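Local coordinates for carboxypeptidase 1 (Deinococcus radiodurans str. R1, PDB 5GIV), which probably removes amino acids one at a time from the C-terminus of peptides, with broad specificity, as a zinc-dependent M32 metallocarboxypeptidase, at residues L156-M167 / P414-I424. Residues are numbered along the deposited sequence; the frame is centred on the assembly and turned at random.
Sequences LDYYINESDEGM and PIGGSFQGYTI
Tyr-159 lies against the loop Pro-414 to Gly-417 along its whole length. Its CB sits 3.1 Å from Gly-416 O; CG and CD1 stay by the same carbonyl oxygen, CE1 rests 3.7 Å from Pro-414 CB, and OH, still beside Pro-414 CB, hydrogen-bonds Ser-142 O of helix 128-147. CG stands anti to the carbonyl carbon (chi1 -72°), which carries the ring out to the proline, while Ile-415 O lies over one ring face. With an alanine here, Pro-414 would probably lose its aromatic neighbour and Ser-142 O its hydroxyl donor. Gly-417, at positive phi, brings its CA to 4.0 Å from Tyr-159 CB. Within the largely helical M32 fold, the contact lays helix 155-163 and the turn after it along the loop that leads into helix 420-439 and along that helix's first turn, where Gly-421 comes near the zinc site of His-266, His-270 and Glu-296 without touching it. No direct hydrogen bond crosses; two waters make the polar link. Water 1 donates to Ile-160 O and Asp-164 OD1 and accepts from Gln-420 NE2 at 2.8 Å. Water 2 donates to Ser-163 OG and Gly-417 O and accepts from Gly-421 N. Ser-163 OG donates a 2.8 Å hydrogen bond to Asp-164 OD1 from above the carboxylate plane, while Asp-164 OD2 accepts one from Gly-293 N. Beyond them, Met-167 CE and Ile-424 CD1 meet tip to tip at 4.0 Å.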
# COMPACT_ATOMS: atom_id res chain seq x y z
N LEU A 156 8.75 6.40 35.48
CA LEU A 156 9.06 5.14 34.83
C LEU A 156 7.90 4.16 34.97
O LEU A 156 7.63 3.37 34.06
CB LEU A 156 10.35 4.55 35.41
CG LEU A 156 10.86 3.24 34.79
CD1 LEU A 156 10.97 3.37 33.29
CD2 LEU A 156 12.22 2.85 35.38
N ASP A 157 7.20 4.20 36.11
CA ASP A 157 6.03 3.34 36.28
C ASP A 157 4.92 3.71 35.30
O ASP A 157 4.13 2.84 34.91
CB ASP A 157 5.52 3.43 37.72
CG ASP A 157 6.35 2.63 38.68
OD1 ASP A 157 6.98 1.64 38.24
OD2 ASP A 157 6.40 2.99 39.87
N TYR A 158 4.82 4.98 34.91
CA TYR A 158 3.85 5.33 33.88
C TYR A 158 4.17 4.60 32.58
O TYR A 158 3.27 4.04 31.94
CB TYR A 158 3.82 6.83 33.65
CG TYR A 158 3.09 7.22 32.38
CD1 TYR A 158 1.71 7.16 32.31
CD2 TYR A 158 3.78 7.62 31.24
CE1 TYR A 158 1.03 7.50 31.16
CE2 TYR A 158 3.11 7.97 30.08
CZ TYR A 158 1.73 7.90 30.05
OH TYR A 158 1.04 8.25 28.91
N TYR A 159 5.45 4.58 32.18
CA TYR A 159 5.82 3.94 30.92
C TYR A 159 5.77 2.41 31.03
O TYR A 159 5.34 1.74 30.09
CB TYR A 159 7.20 4.43 30.47
CG TYR A 159 7.13 5.84 29.97
CD1 TYR A 159 6.48 6.15 28.78
CD2 TYR A 159 7.68 6.89 30.71
CE1 TYR A 159 6.38 7.44 28.34
CE2 TYR A 159 7.59 8.19 30.27
CZ TYR A 159 6.94 8.46 29.09
OH TYR A 159 6.84 9.75 28.64
N ILE A 160 6.22 1.85 32.15
CA ILE A 160 6.10 0.40 32.31
C ILE A 160 4.64 -0.03 32.18
O ILE A 160 4.33 -1.00 31.49
CB ILE A 160 6.72 -0.04 33.64
CG1 ILE A 160 8.23 0.19 33.62
CG2 ILE A 160 6.41 -1.52 33.92
CD1 ILE A 160 8.92 -0.17 34.91
N ASN A 161 3.73 0.72 32.81
CA ASN A 161 2.31 0.37 32.75
C ASN A 161 1.72 0.62 31.37
O ASN A 161 0.85 -0.13 30.92
CB ASN A 161 1.53 1.15 33.81
CG ASN A 161 0.02 0.94 33.71
OD1 ASN A 161 -0.51 -0.07 34.16
ND2 ASN A 161 -0.67 1.89 33.10
N GLU A 162 2.18 1.67 30.68
CA GLU A 162 1.73 1.91 29.32
C GLU A 162 2.05 0.73 28.42
O GLU A 162 1.27 0.37 27.53
CB GLU A 162 2.37 3.20 28.78
CG GLU A 162 1.64 3.81 27.61
CD GLU A 162 0.28 4.37 28.01
OE1 GLU A 162 0.06 4.62 29.22
OE2 GLU A 162 -0.58 4.57 27.10
N SER A 163 3.20 0.10 28.64
CA SER A 163 3.59 -1.07 27.86
C SER A 163 2.80 -2.30 28.30
O SER A 163 2.31 -3.06 27.46
CB SER A 163 5.10 -1.29 27.99
OG SER A 163 5.48 -2.57 27.50
N ASP A 164 2.69 -2.54 29.61
CA ASP A 164 1.99 -3.73 30.12
C ASP A 164 1.12 -3.31 31.30
O ASP A 164 1.61 -3.15 32.42
CB ASP A 164 2.97 -4.82 30.52
CG ASP A 164 3.74 -5.36 29.35
OD1 ASP A 164 4.82 -4.81 29.03
OD2 ASP A 164 3.25 -6.32 28.73
N GLU A 165 -0.18 -3.15 31.04
CA GLU A 165 -1.08 -2.69 32.08
C GLU A 165 -0.93 -3.55 33.32
O GLU A 165 -0.99 -4.79 33.26
CB GLU A 165 -2.53 -2.73 31.58
CG GLU A 165 -3.51 -2.14 32.58
CD GLU A 165 -4.96 -2.39 32.21
OE1 GLU A 165 -5.22 -3.27 31.36
OE2 GLU A 165 -5.84 -1.72 32.77
N GLY A 166 -0.73 -2.89 34.46
CA GLY A 166 -0.58 -3.56 35.73
C GLY A 166 0.85 -3.87 36.11
O GLY A 166 1.11 -4.19 37.27
N MET A 167 1.78 -3.82 35.16
CA MET A 167 3.17 -4.09 35.45
C MET A 167 3.81 -2.88 36.12
O MET A 167 3.47 -1.73 35.83
CB MET A 167 3.91 -4.47 34.16
CG MET A 167 5.32 -5.03 34.36
SD MET A 167 5.32 -6.75 34.92
CE MET A 167 4.28 -7.53 33.69
N PRO A 414 9.44 8.06 23.27
CA PRO A 414 9.86 8.48 24.61
C PRO A 414 11.02 7.63 25.11
O PRO A 414 11.28 6.53 24.62
CB PRO A 414 8.61 8.25 25.47
CG PRO A 414 7.48 8.04 24.50
CD PRO A 414 8.12 7.43 23.28
N ILE A 415 11.71 8.17 26.10
CA ILE A 415 12.73 7.45 26.85
C ILE A 415 12.09 6.90 28.11
O ILE A 415 11.56 7.67 28.92
CB ILE A 415 13.92 8.36 27.19
CG1 ILE A 415 14.64 8.79 25.91
CG2 ILE A 415 14.87 7.64 28.12
CD1 ILE A 415 15.65 9.90 26.15
N GLY A 416 12.11 5.58 28.27
CA GLY A 416 11.56 4.96 29.45
C GLY A 416 10.53 3.90 29.15
O GLY A 416 9.54 4.17 28.47
N GLY A 417 10.74 2.70 29.68
CA GLY A 417 9.80 1.61 29.44
C GLY A 417 9.76 1.10 28.02
O GLY A 417 8.78 0.48 27.64
N SER A 418 10.83 1.30 27.25
CA SER A 418 10.84 0.97 25.83
C SER A 418 11.13 -0.50 25.55
O SER A 418 10.82 -0.97 24.45
CB SER A 418 11.90 1.79 25.10
OG SER A 418 11.81 3.15 25.45
N PHE A 419 11.73 -1.22 26.50
CA PHE A 419 12.31 -2.52 26.20
C PHE A 419 11.86 -3.67 27.09
O PHE A 419 12.02 -4.82 26.67
CB PHE A 419 13.84 -2.44 26.27
CG PHE A 419 14.46 -1.59 25.18
CD1 PHE A 419 14.72 -2.13 23.92
CD2 PHE A 419 14.78 -0.26 25.41
CE1 PHE A 419 15.27 -1.36 22.92
CE2 PHE A 419 15.36 0.52 24.41
CZ PHE A 419 15.59 -0.04 23.16
N GLN A 420 11.34 -3.43 28.30
CA GLN A 420 11.07 -4.57 29.17
C GLN A 420 10.02 -5.51 28.58
O GLN A 420 10.01 -6.69 28.91
CB GLN A 420 10.69 -4.13 30.59
CG GLN A 420 9.33 -3.54 30.73
CD GLN A 420 9.30 -2.14 30.20
OE1 GLN A 420 10.34 -1.50 30.07
NE2 GLN A 420 8.11 -1.67 29.88
N GLY A 421 9.14 -5.00 27.71
CA GLY A 421 8.18 -5.87 27.05
C GLY A 421 8.82 -7.02 26.29
O GLY A 421 8.26 -8.11 26.22
N TYR A 422 10.00 -6.79 25.71
CA TYR A 422 10.68 -7.87 25.00
C TYR A 422 11.02 -9.01 25.94
O TYR A 422 10.86 -10.19 25.60
CB TYR A 422 11.95 -7.35 24.32
CG TYR A 422 11.72 -6.27 23.29
CD1 TYR A 422 11.07 -6.55 22.09
CD2 TYR A 422 12.17 -4.97 23.50
CE1 TYR A 422 10.86 -5.58 21.14
CE2 TYR A 422 11.97 -3.99 22.56
CZ TYR A 422 11.31 -4.29 21.38
OH TYR A 422 11.10 -3.31 20.43
N THR A 423 11.49 -8.68 27.15
CA THR A 423 11.85 -9.73 28.10
C THR A 423 10.62 -10.35 28.72
O THR A 423 10.57 -11.57 28.95
CB THR A 423 12.78 -9.17 29.17
OG1 THR A 423 14.07 -8.93 28.60
CG2 THR A 423 12.92 -10.14 30.34
N ILE A 424 9.61 -9.53 28.99
CA ILE A 424 8.33 -10.06 29.45
C ILE A 424 7.79 -11.06 28.44
O ILE A 424 7.28 -12.12 28.82
CB ILE A 424 7.36 -8.90 29.73
CG1 ILE A 424 7.95 -7.99 30.81
CG2 ILE A 424 5.99 -9.41 30.12
CD1 ILE A 424 7.15 -6.73 31.04
O HOH W 1 6.06 -3.24 30.91
O HOH W 2 8.39 -2.34 26.72